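PDB 6BJA: acetyl-CoA acetyltransferase A from Ascaris suum, which belongs to the thiolase family and probably catalyses the reversible, cysteine-dependent condensation of two acetyl-CoA molecules to acetoacetyl-CoA in lipid metabolism. Local coordinates for residues 152-155 / 160-163; 168-173 / 245-250; 181-186 / 322-327. All blocks are in the same frame, centred on the assembly; numbering follows the deposited sequence.

Contact 1. Residues 152-155 / 160-163; sequences GLMD and QPMG. With COA (coenzyme A), chain C.
Leu153 and Met162 meet where helix 147-153 ends and helix 162-172 begins. Met162 N donates to Leu153 O at 3.0 Å in a nearly straight bond (170°), approached almost head-on along the carbonyl. Met162 leaves its backbone with CG beside the N and turns only at its last bond (chi3 -65°), which brings CE within 3.6 Å of Gly152 O and, very closely, 3.3 Å of S1P of coenzyme A. Leu153 CD2 touches the same pantetheine arm, 3.4 Å from C3P. Gln70 of a neighbouring subunit donates its NE2 to Gly152 O and packs on Met162, and Phe139 of a third subunit packs on Leu153. Water 1 bridges the start of helix 162-172 to the ligand: it accepts from Gly163 N and donates to O5P of coenzyme A at 2.6 Å. Met154, Gln160 and Pro161 form the more open, partly exposed side. There Met154, bent at chi2 and chi3, lays SD 3.4 Å from Pro161 N and CE against the backbone of Gln160, at CA and N. The buried Asp155 gives its N to Gln160 O; the return bond is weak. The result is a short, weakly bonded antiparallel hairpin between two helices, whose inner side lines the pantetheine tunnel of a thiolase.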
loop_
_atom_site.group_PDB
_atom_site.type_symbol
_atom_site.label_atom_id
_atom_site.label_comp_id
_atom_site.label_asym_id
_atom_site.label_seq_id
_atom_site.Cartn_x
_atom_site.Cartn_y
_atom_site.Cartn_z
ATOM N N GLY A 152 15.045 8.258 -8.771
ATOM C CA GLY A 152 16.459 8.397 -8.476
ATOM C C GLY A 152 17.414 7.734 -9.460
ATOM O O GLY A 152 18.270 8.410 -10.035
ATOM N N LEU A 153 17.264 6.427 -9.667
ATOM C CA LEU A 153 18.326 5.624 -10.295
ATOM C C LEU A 153 18.064 5.205 -11.730
ATOM O O LEU A 153 18.988 4.790 -12.423
ATOM C CB LEU A 153 18.592 4.377 -9.456
ATOM C CG LEU A 153 18.961 4.663 -7.997
ATOM C CD1 LEU A 153 19.152 3.388 -7.206
ATOM C CD2 LEU A 153 20.205 5.492 -7.927
ATOM N N MET A 154 16.812 5.296 -12.160
ATOM C CA MET A 154 16.416 4.973 -13.537
ATOM C C MET A 154 16.471 6.207 -14.416
ATOM O O MET A 154 15.923 7.254 -14.067
ATOM C CB MET A 154 15.002 4.400 -13.564
ATOM C CG MET A 154 14.840 3.048 -12.925
ATOM S SD MET A 154 15.453 1.732 -14.017
ATOM C CE MET A 154 14.332 1.821 -15.391
ATOM N N ASP A 155 17.085 6.095 -15.586
ATOM C CA ASP A 155 16.978 7.180 -16.533
ATOM C C ASP A 155 15.570 7.179 -17.085
ATOM O O ASP A 155 15.076 6.138 -17.514
ATOM C CB ASP A 155 17.983 7.041 -17.670
ATOM C CG ASP A 155 17.877 8.194 -18.637
ATOM O OD1 ASP A 155 16.995 8.157 -19.511
ATOM O OD2 ASP A 155 18.642 9.167 -18.484
ATOM N N GLN A 160 15.805 2.924 -18.419
ATOM C CA GLN A 160 16.682 1.870 -17.939
ATOM C C GLN A 160 17.583 2.441 -16.878
ATOM O O GLN A 160 17.733 3.653 -16.774
ATOM C CB GLN A 160 17.519 1.270 -19.061
ATOM C CG GLN A 160 18.327 2.264 -19.843
ATOM C CD GLN A 160 18.917 1.623 -21.099
ATOM O OE1 GLN A 160 18.310 0.734 -21.693
ATOM N NE2 GLN A 160 20.117 2.047 -21.482
ATOM N N PRO A 161 18.200 1.568 -16.083
ATOM C CA PRO A 161 19.045 2.050 -14.994
ATOM C C PRO A 161 20.243 2.841 -15.499
ATOM O O PRO A 161 20.783 2.525 -16.553
ATOM C CB PRO A 161 19.502 0.755 -14.313
ATOM C CG PRO A 161 18.471 -0.256 -14.699
ATOM C CD PRO A 161 18.052 0.104 -16.072
ATOM N N MET A 162 20.671 3.848 -14.751
ATOM C CA MET A 162 21.856 4.596 -15.140
ATOM C C MET A 162 23.062 3.645 -15.302
ATOM O O MET A 162 23.891 3.866 -16.171
ATOM C CB MET A 162 22.160 5.704 -14.134
ATOM C CG MET A 162 21.174 6.917 -14.227
ATOM S SD MET A 162 21.649 8.189 -13.044
ATOM C CE MET A 162 21.404 7.410 -11.458
ATOM N N GLY A 163 23.133 2.590 -14.502
ATOM C CA GLY A 163 24.242 1.647 -14.635
ATOM C C GLY A 163 24.250 0.892 -15.951
ATOM O O GLY A 163 25.313 0.515 -16.441
HETATM N N1A COA C . 32.894 -5.365 -2.085
HETATM C C2A COA C . 32.586 -6.672 -2.175
HETATM N N3A COA C . 31.341 -7.130 -2.372
HETATM C C4A COA C . 30.299 -6.283 -2.500
HETATM C C5A COA C . 30.546 -4.840 -2.425
HETATM C C6A COA C . 31.945 -4.409 -2.205
HETATM N N6A COA C . 32.276 -3.104 -2.127
HETATM N N7A COA C . 29.346 -4.244 -2.582
HETATM C C8A COA C . 28.418 -5.224 -2.743
HETATM N N9A COA C . 28.999 -6.448 -2.699
HETATM C C1B COA C . 28.354 -7.784 -2.814
HETATM C C2B COA C . 27.503 -8.038 -1.581
HETATM O O2B COA C . 28.187 -8.848 -0.622
HETATM C C3B COA C . 26.264 -8.750 -2.079
HETATM O O3B COA C . 26.284 -10.094 -1.581
HETATM P P3B COA C . 26.370 -11.449 -2.437
HETATM O O7A COA C . 27.498 -11.318 -3.433
HETATM O O8A COA C . 26.666 -12.586 -1.484
HETATM O O9A COA C . 25.064 -11.686 -3.154
HETATM C C4B COA C . 26.263 -8.533 -3.595
HETATM O O4B COA C . 27.493 -7.896 -3.954
HETATM C C5B COA C . 25.140 -7.588 -3.977
HETATM O O5B COA C . 25.459 -6.338 -3.370
HETATM P P1A COA C . 24.477 -5.558 -2.355
HETATM O O1A COA C . 23.960 -6.446 -1.248
HETATM O O2A COA C . 25.180 -4.354 -1.765
HETATM O O3A COA C . 23.217 -5.080 -3.205
HETATM P P2A COA C . 21.851 -4.721 -2.444
HETATM O O4A COA C . 21.250 -5.970 -1.834
HETATM O O5A COA C . 22.072 -3.650 -1.396
HETATM O O6A COA C . 20.920 -4.156 -3.614
HETATM C CBP COA C . 20.591 -1.946 -4.381
HETATM C CCP COA C . 21.474 -3.172 -4.478
HETATM C CDP COA C . 19.203 -2.357 -4.815
HETATM C CEP COA C . 20.455 -1.456 -2.936
HETATM C CAP COA C . 21.071 -0.883 -5.385
HETATM O OAP COA C . 20.070 0.145 -5.450
HETATM C C9P COA C . 22.423 -0.286 -5.054
HETATM O O9P COA C . 22.930 -0.417 -3.950
HETATM N N8P COA C . 23.082 0.406 -5.987
HETATM C C7P COA C . 22.626 0.636 -7.341
HETATM C C6P COA C . 23.785 1.133 -8.194
HETATM C C5P COA C . 23.515 2.565 -8.567
HETATM O O5P COA C . 22.996 2.850 -9.644
HETATM N N4P COA C . 23.833 3.467 -7.648
HETATM C C3P COA C . 23.525 4.870 -7.858
HETATM C C2P COA C . 24.672 5.693 -8.393
HETATM S S1P COA C . 24.089 6.756 -9.728
HETATM O O HOH W 1 21.700 2.688 -11.841
#

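Contact 2. Residues 168-173 / 245-250. With COA (coenzyme A), chain C.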
loop_
_atom_site.group_PDB
_atom_site.type_symbol
_atom_site.label_atom_id
_atom_site.label_comp_id
_atom_site.label_asym_id
_atom_site.label_seq_id
_atom_site.Cartn_x
_atom_site.Cartn_y
_atom_site.Cartn_z
ATOM N N LYS A 168 27.459 1.555 -21.882
ATOM C CA LYS A 168 27.780 2.055 -23.213
ATOM C C LYS A 168 29.136 2.773 -23.210
ATOM O O LYS A 168 29.966 2.598 -24.122
ATOM C CB LYS A 168 26.672 2.993 -23.738
ATOM C CG LYS A 168 27.024 3.612 -25.098
ATOM C CD LYS A 168 25.913 4.452 -25.658
ATOM C CE LYS A 168 26.274 4.978 -27.047
ATOM N NZ LYS A 168 27.494 5.832 -27.074
ATOM N N THR A 169 29.391 3.541 -22.161
ATOM C CA THR A 169 30.612 4.325 -22.057
ATOM C C THR A 169 31.776 3.363 -21.825
ATOM O O THR A 169 32.864 3.558 -22.360
ATOM C CB THR A 169 30.494 5.377 -20.942
ATOM O OG1 THR A 169 29.364 6.224 -21.252
ATOM C CG2 THR A 169 31.779 6.208 -20.830
ATOM N N VAL A 170 31.532 2.329 -21.033
ATOM C CA VAL A 170 32.534 1.275 -20.840
ATOM C C VAL A 170 32.973 0.749 -22.202
ATOM O O VAL A 170 34.178 0.686 -22.493
ATOM C CB VAL A 170 31.992 0.112 -19.974
ATOM C CG1 VAL A 170 32.972 -1.071 -20.000
ATOM C CG2 VAL A 170 31.773 0.560 -18.527
ATOM N N LYS A 171 32.009 0.389 -23.044
ATOM C CA LYS A 171 32.354 -0.163 -24.353
ATOM C C LYS A 171 33.050 0.870 -25.250
ATOM O O LYS A 171 34.022 0.543 -25.958
ATOM C CB LYS A 171 31.095 -0.729 -25.013
ATOM C CG LYS A 171 31.400 -1.535 -26.262
ATOM C CD LYS A 171 30.165 -2.220 -26.820
ATOM C CE LYS A 171 30.537 -3.124 -28.008
ATOM N NZ LYS A 171 31.694 -4.027 -27.712
ATOM N N ASP A 172 32.593 2.116 -25.210
ATOM C CA ASP A 172 33.133 3.166 -26.062
ATOM C C ASP A 172 34.621 3.443 -25.795
ATOM O O ASP A 172 35.351 3.850 -26.704
ATOM C CB ASP A 172 32.328 4.459 -25.882
ATOM C CG ASP A 172 30.945 4.403 -26.539
ATOM O OD1 ASP A 172 30.664 3.503 -27.377
ATOM O OD2 ASP A 172 30.114 5.293 -26.211
ATOM N N TYR A 173 35.062 3.216 -24.560
ATOM C CA TYR A 173 36.460 3.421 -24.175
ATOM C C TYR A 173 37.252 2.121 -24.112
ATOM O O TYR A 173 38.431 2.150 -23.773
ATOM C CB TYR A 173 36.546 4.120 -22.804
ATOM C CG TYR A 173 36.337 5.608 -22.865
ATOM C CD1 TYR A 173 37.392 6.474 -23.087
ATOM C CD2 TYR A 173 35.073 6.152 -22.709
ATOM C CE1 TYR A 173 37.199 7.842 -23.155
ATOM C CE2 TYR A 173 34.867 7.512 -22.778
ATOM C CZ TYR A 173 35.924 8.361 -22.993
ATOM O OH TYR A 173 35.683 9.729 -23.067
ATOM N N SER A 245 28.474 -9.511 -21.610
ATOM C CA SER A 245 29.420 -8.434 -21.906
ATOM C C SER A 245 29.444 -7.385 -20.801
ATOM O O SER A 245 30.136 -6.371 -20.917
ATOM C CB SER A 245 29.075 -7.753 -23.215
ATOM O OG SER A 245 27.870 -7.020 -23.083
ATOM N N GLY A 246 28.696 -7.636 -19.736
ATOM C CA GLY A 246 28.599 -6.691 -18.640
ATOM C C GLY A 246 29.874 -6.548 -17.838
ATOM O O GLY A 246 30.703 -7.463 -17.810
ATOM N N THR A 247 30.034 -5.394 -17.190
ATOM C CA THR A 247 31.242 -5.100 -16.413
ATOM C C THR A 247 30.948 -4.406 -15.084
ATOM O O THR A 247 31.729 -4.483 -14.137
ATOM C CB THR A 247 32.202 -4.197 -17.195
ATOM O OG1 THR A 247 31.569 -2.932 -17.447
ATOM C CG2 THR A 247 32.593 -4.823 -18.506
ATOM N N ILE A 248 29.814 -3.716 -15.012
ATOM C CA ILE A 248 29.492 -2.958 -13.816
ATOM C C ILE A 248 28.771 -3.840 -12.792
ATOM O O ILE A 248 27.794 -4.534 -13.113
ATOM C CB ILE A 248 28.640 -1.712 -14.171
ATOM C CG1 ILE A 248 29.416 -0.807 -15.138
ATOM C CG2 ILE A 248 28.255 -0.940 -12.908
ATOM C CD1 ILE A 248 28.646 0.424 -15.621
ATOM N N THR A 249 29.262 -3.790 -11.558
ATOM C CA THR A 249 28.776 -4.622 -10.467
ATOM C C THR A 249 28.441 -3.768 -9.264
ATOM O O THR A 249 28.761 -2.582 -9.236
ATOM C CB THR A 249 29.818 -5.638 -10.007
ATOM O OG1 THR A 249 30.856 -4.951 -9.313
ATOM C CG2 THR A 249 30.404 -6.382 -11.189
ATOM N N ALA A 250 27.880 -4.394 -8.236
ATOM C CA ALA A 250 27.598 -3.666 -6.997
ATOM C C ALA A 250 28.869 -3.080 -6.407
ATOM O O ALA A 250 28.813 -2.032 -5.770
ATOM C CB ALA A 250 26.910 -4.566 -5.983
HETATM N N1A COA C . 32.894 -5.365 -2.085
HETATM C C2A COA C . 32.586 -6.672 -2.175
HETATM N N3A COA C . 31.341 -7.130 -2.372
HETATM C C4A COA C . 30.299 -6.283 -2.500
HETATM C C5A COA C . 30.546 -4.840 -2.425
HETATM C C6A COA C . 31.945 -4.409 -2.205
HETATM N N6A COA C . 32.276 -3.104 -2.127
HETATM N N7A COA C . 29.346 -4.244 -2.582
HETATM C C8A COA C . 28.418 -5.224 -2.743
HETATM N N9A COA C . 28.999 -6.448 -2.699
HETATM C C1B COA C . 28.354 -7.784 -2.814
HETATM C C2B COA C . 27.503 -8.038 -1.581
HETATM O O2B COA C . 28.187 -8.848 -0.622
HETATM C C3B COA C . 26.264 -8.750 -2.079
HETATM O O3B COA C . 26.284 -10.094 -1.581
HETATM P P3B COA C . 26.370 -11.449 -2.437
HETATM O O7A COA C . 27.498 -11.318 -3.433
HETATM O O8A COA C . 26.666 -12.586 -1.484
HETATM O O9A COA C . 25.064 -11.686 -3.154
HETATM C C4B COA C . 26.263 -8.533 -3.595
HETATM O O4B COA C . 27.493 -7.896 -3.954
HETATM C C5B COA C . 25.140 -7.588 -3.977
HETATM O O5B COA C . 25.459 -6.338 -3.370
HETATM P P1A COA C . 24.477 -5.558 -2.355
HETATM O O1A COA C . 23.960 -6.446 -1.248
HETATM O O2A COA C . 25.180 -4.354 -1.765
HETATM O O3A COA C . 23.217 -5.080 -3.205
HETATM P P2A COA C . 21.851 -4.721 -2.444
HETATM O O4A COA C . 21.250 -5.970 -1.834
HETATM O O5A COA C . 22.072 -3.650 -1.396
HETATM O O6A COA C . 20.920 -4.156 -3.614
HETATM C CBP COA C . 20.591 -1.946 -4.381
HETATM C CCP COA C . 21.474 -3.172 -4.478
HETATM C CDP COA C . 19.203 -2.357 -4.815
HETATM C CEP COA C . 20.455 -1.456 -2.936
HETATM C CAP COA C . 21.071 -0.883 -5.385
HETATM O OAP COA C . 20.070 0.145 -5.450
HETATM C C9P COA C . 22.423 -0.286 -5.054
HETATM O O9P COA C . 22.930 -0.417 -3.950
HETATM N N8P COA C . 23.082 0.406 -5.987
HETATM C C7P COA C . 22.626 0.636 -7.341
HETATM C C6P COA C . 23.785 1.133 -8.194
HETATM C C5P COA C . 23.515 2.565 -8.567
HETATM O O5P COA C . 22.996 2.850 -9.644
HETATM N N4P COA C . 23.833 3.467 -7.648
HETATM C C3P COA C . 23.525 4.870 -7.858
HETATM C C2P COA C . 24.672 5.693 -8.393
HETATM S S1P COA C . 24.089 6.756 -9.728
#
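Val170, on the last turn of helix 162-172, presses its two methyls against Thr247. CG1 lies 3.5 Å from Thr247 OG1 and CG2 3.7 Å from the same oxygen, so the hydroxyl rests across the fork of the valine, while Thr247 CG2 is a little farther from CG1 (4.1 Å). Valine and threonine are directed antiparallel, each flanking the other. Thr247 holds OG1 between its backbone N and carbonyl carbon (chi1 63°), and this turns the oxygen to the helix. Beside it, Ile248 extends CD1 to within 4.3 Å of Val170 CG2, a lighter apolar touch. The contact fastens a helix to an irregular loop inside the large insertion that thiolases carry between two strands of the N-terminal half, the loop domain that receives coenzyme A; at the far end of the segment Ala250 sets CB 3.5 Å from O5B and 3.6 Å from C8A of the ligand. One turn back on the helix, Glu167 hydrogen-bonds both Thr247 OG1 and Ile248 N through its two carboxylate oxygens. Asn252 grips the loop in turn, through Thr247 O and Thr249 N, and Leu180 of helix 177-197 packs on Val170, Thr247 and Ile248. Away from the loop, Lys168 NZ forms a salt bridge within the helix to Asp172 OD2 at 2.8 Å, meeting its syn lone pair.

Contact 3. Residues 181-186 / 322-327; sequences DAYAIE and INEAFS
Tyr183 reaches across from helix 177-197 to Glu324, its phenol donating to the carboxylate: OH to OE2 is 2.8 Å. The tyrosine ring and the carboxylate are turned 60° against each other, and the hydroxyl arrives from above the carboxylate, 43° out of its plane. Glu324 comes to this meeting on an extended chain, and OE2 also passes close to the ring carbon CE1 of Tyr183, at 3.4 Å. In Tyr183, CG lies anti to the backbone N (chi1 -176°), which directs the ring at the loop. One ring face receives Ser327 O, which lies 3.9 Å above the ring plane and is displaced toward the rim. Nearer the root of the ring, Ser327 lies alongside: its OG is 3.5 Å from Tyr183 CD1 and equally 3.5 Å from Ala184 CB. Ser327 thus packs at the corner between ring and helix, while its hydroxyl lies between the carbonyl oxygens of Asn252, the stronger partner, and Leu180, sharing or alternating its proton. Glu324 sits at the centre of an inverse gamma turn in the sequence Asn-Glu-Ala-Phe, the NEAF motif of thiolases. The contact joins this loop of the C-terminal half to helix 177-197 of the CoA-binding insertion. Asn345 adds a second hydrogen bond to OE2, and OE1 is bonded to Ser187 OG and to Val351 N. With both oxygens occupied, the buried carboxylate has four hydrogen-bond partners, which should fix its rotation. Such a network would be expected to offset the cost of burying the acid and to hold the NEAF turn rigid next to the coenzyme A pocket, which Ala325 and Phe326 help to line.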
loop_
_atom_site.group_PDB
_atom_site.type_symbol
_atom_site.label_atom_id
_atom_site.label_comp_id
_atom_site.label_asym_id
_atom_site.label_seq_id
_atom_site.Cartn_x
_atom_site.Cartn_y
_atom_site.Cartn_z
ATOM N N ASP A 181 37.191 -2.751 -11.609
ATOM C CA ASP A 181 37.372 -3.308 -10.266
ATOM C C ASP A 181 38.621 -2.732 -9.596
ATOM O O ASP A 181 38.579 -2.389 -8.410
ATOM C CB ASP A 181 37.471 -4.841 -10.312
ATOM C CG ASP A 181 36.120 -5.517 -10.465
ATOM O OD1 ASP A 181 35.066 -4.817 -10.376
ATOM O OD2 ASP A 181 36.119 -6.757 -10.652
ATOM N N ALA A 182 39.722 -2.605 -10.341
ATOM C CA ALA A 182 40.931 -2.032 -9.766
ATOM C C ALA A 182 40.683 -0.582 -9.347
ATOM O O ALA A 182 41.158 -0.152 -8.309
ATOM C CB ALA A 182 42.096 -2.118 -10.738
ATOM N N TYR A 183 39.932 0.156 -10.154
ATOM C CA TYR A 183 39.588 1.533 -9.829
ATOM C C TYR A 183 38.787 1.599 -8.541
ATOM O O TYR A 183 39.046 2.447 -7.679
ATOM C CB TYR A 183 38.798 2.168 -10.987
ATOM C CG TYR A 183 38.504 3.621 -10.720
ATOM C CD1 TYR A 183 37.418 3.993 -9.939
ATOM C CD2 TYR A 183 39.325 4.625 -11.216
ATOM C CE1 TYR A 183 37.173 5.323 -9.656
ATOM C CE2 TYR A 183 39.077 5.968 -10.939
ATOM C CZ TYR A 183 38.010 6.302 -10.151
ATOM O OH TYR A 183 37.786 7.641 -9.877
ATOM N N ALA A 184 37.814 0.708 -8.398
ATOM C CA ALA A 184 36.962 0.695 -7.231
ATOM C C ALA A 184 37.773 0.394 -5.996
ATOM O O ALA A 184 37.681 1.094 -4.985
ATOM C CB ALA A 184 35.831 -0.337 -7.393
ATOM N N ILE A 185 38.580 -0.649 -6.076
ATOM C CA ILE A 185 39.352 -1.048 -4.915
ATOM C C ILE A 185 40.299 0.076 -4.499
ATOM O O ILE A 185 40.472 0.310 -3.297
ATOM C CB ILE A 185 40.083 -2.372 -5.195
ATOM C CG1 ILE A 185 39.039 -3.486 -5.168
ATOM C CG2 ILE A 185 41.152 -2.654 -4.143
ATOM C CD1 ILE A 185 39.542 -4.823 -5.634
ATOM N N GLU A 186 40.825 0.829 -5.463
ATOM C CA GLU A 186 41.700 1.963 -5.164
ATOM C C GLU A 186 40.937 3.155 -4.542
ATOM O O GLU A 186 41.491 3.880 -3.704
ATOM C CB GLU A 186 42.426 2.399 -6.424
ATOM C CG GLU A 186 43.360 3.597 -6.302
ATOM C CD GLU A 186 44.598 3.364 -5.433
ATOM O OE1 GLU A 186 44.772 2.263 -4.897
ATOM O OE2 GLU A 186 45.367 4.325 -5.281
ATOM N N ILE A 322 36.027 14.186 -9.397
ATOM C CA ILE A 322 35.026 13.714 -10.365
ATOM C C ILE A 322 34.115 12.772 -9.617
ATOM O O ILE A 322 34.554 11.777 -9.063
ATOM C CB ILE A 322 35.645 13.002 -11.624
ATOM C CG1 ILE A 322 34.561 12.392 -12.508
ATOM C CG2 ILE A 322 36.634 11.903 -11.233
ATOM C CD1 ILE A 322 33.627 13.402 -13.109
ATOM N N ASN A 323 32.830 13.104 -9.527
ATOM C CA ASN A 323 31.973 12.273 -8.709
ATOM C C ASN A 323 31.868 10.882 -9.316
ATOM O O ASN A 323 31.584 10.728 -10.513
ATOM C CB ASN A 323 30.580 12.884 -8.527
ATOM C CG ASN A 323 29.751 12.124 -7.499
ATOM O OD1 ASN A 323 28.642 11.652 -7.783
ATOM N ND2 ASN A 323 30.287 11.992 -6.318
ATOM N N GLU A 324 32.083 9.877 -8.477
ATOM C CA GLU A 324 32.166 8.484 -8.942
ATOM C C GLU A 324 30.808 7.809 -8.917
ATOM O O GLU A 324 30.571 6.928 -8.091
ATOM C CB GLU A 324 33.146 7.672 -8.089
ATOM C CG GLU A 324 34.523 8.243 -8.067
ATOM C CD GLU A 324 35.488 7.444 -7.208
ATOM O OE1 GLU A 324 35.050 6.610 -6.372
ATOM O OE2 GLU A 324 36.690 7.712 -7.351
ATOM N N ALA A 325 29.920 8.199 -9.829
ATOM C CA ALA A 325 28.658 7.504 -9.945
ATOM C C ALA A 325 28.948 6.023 -10.137
ATOM O O ALA A 325 28.313 5.166 -9.527
ATOM C CB ALA A 325 27.848 8.060 -11.084
ATOM N N PHE A 326 29.951 5.757 -10.977
ATOM C CA PHE A 326 30.455 4.415 -11.252
ATOM C C PHE A 326 31.962 4.529 -11.385
ATOM O O PHE A 326 32.465 5.615 -11.624
ATOM C CB PHE A 326 29.849 3.847 -12.544
ATOM C CG PHE A 326 28.359 3.798 -12.512
ATOM C CD1 PHE A 326 27.714 2.691 -12.013
ATOM C CD2 PHE A 326 27.610 4.890 -12.911
ATOM C CE1 PHE A 326 26.341 2.646 -11.931
ATOM C CE2 PHE A 326 26.234 4.868 -12.829
ATOM C CZ PHE A 326 25.595 3.752 -12.334
ATOM N N SER A 327 32.682 3.414 -11.287
ATOM C CA SER A 327 34.110 3.455 -11.538
ATOM C C SER A 327 34.401 3.997 -12.941
ATOM O O SER A 327 35.373 4.725 -13.160
ATOM C CB SER A 327 34.719 2.064 -11.386
ATOM O OG SER A 327 34.773 1.700 -10.019
#

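All three contacts contribute residues to the coenzyme A pocket. Contacts 1 and 2 share helix 162-172, with centres about 14 Å apart, and meet where Gly163 O lies 3.4 Å from Ile248 CD1; contact 1 borders the pantetheine end and contact 2 the adenosine end. Contact 3 brings in Phe326, whose CZ is 3.4 Å from Gly163 CA and whose CD1 is 3.8 Å from Ile248 CG2, so this ring links it to both others. The centres of contacts 2 and 3 are about 13 Å apart, and their segments alternate along the chain. Toward the reaction centre, the Met162 side chain is about 6 Å from that of His355, a predicted proton acceptor.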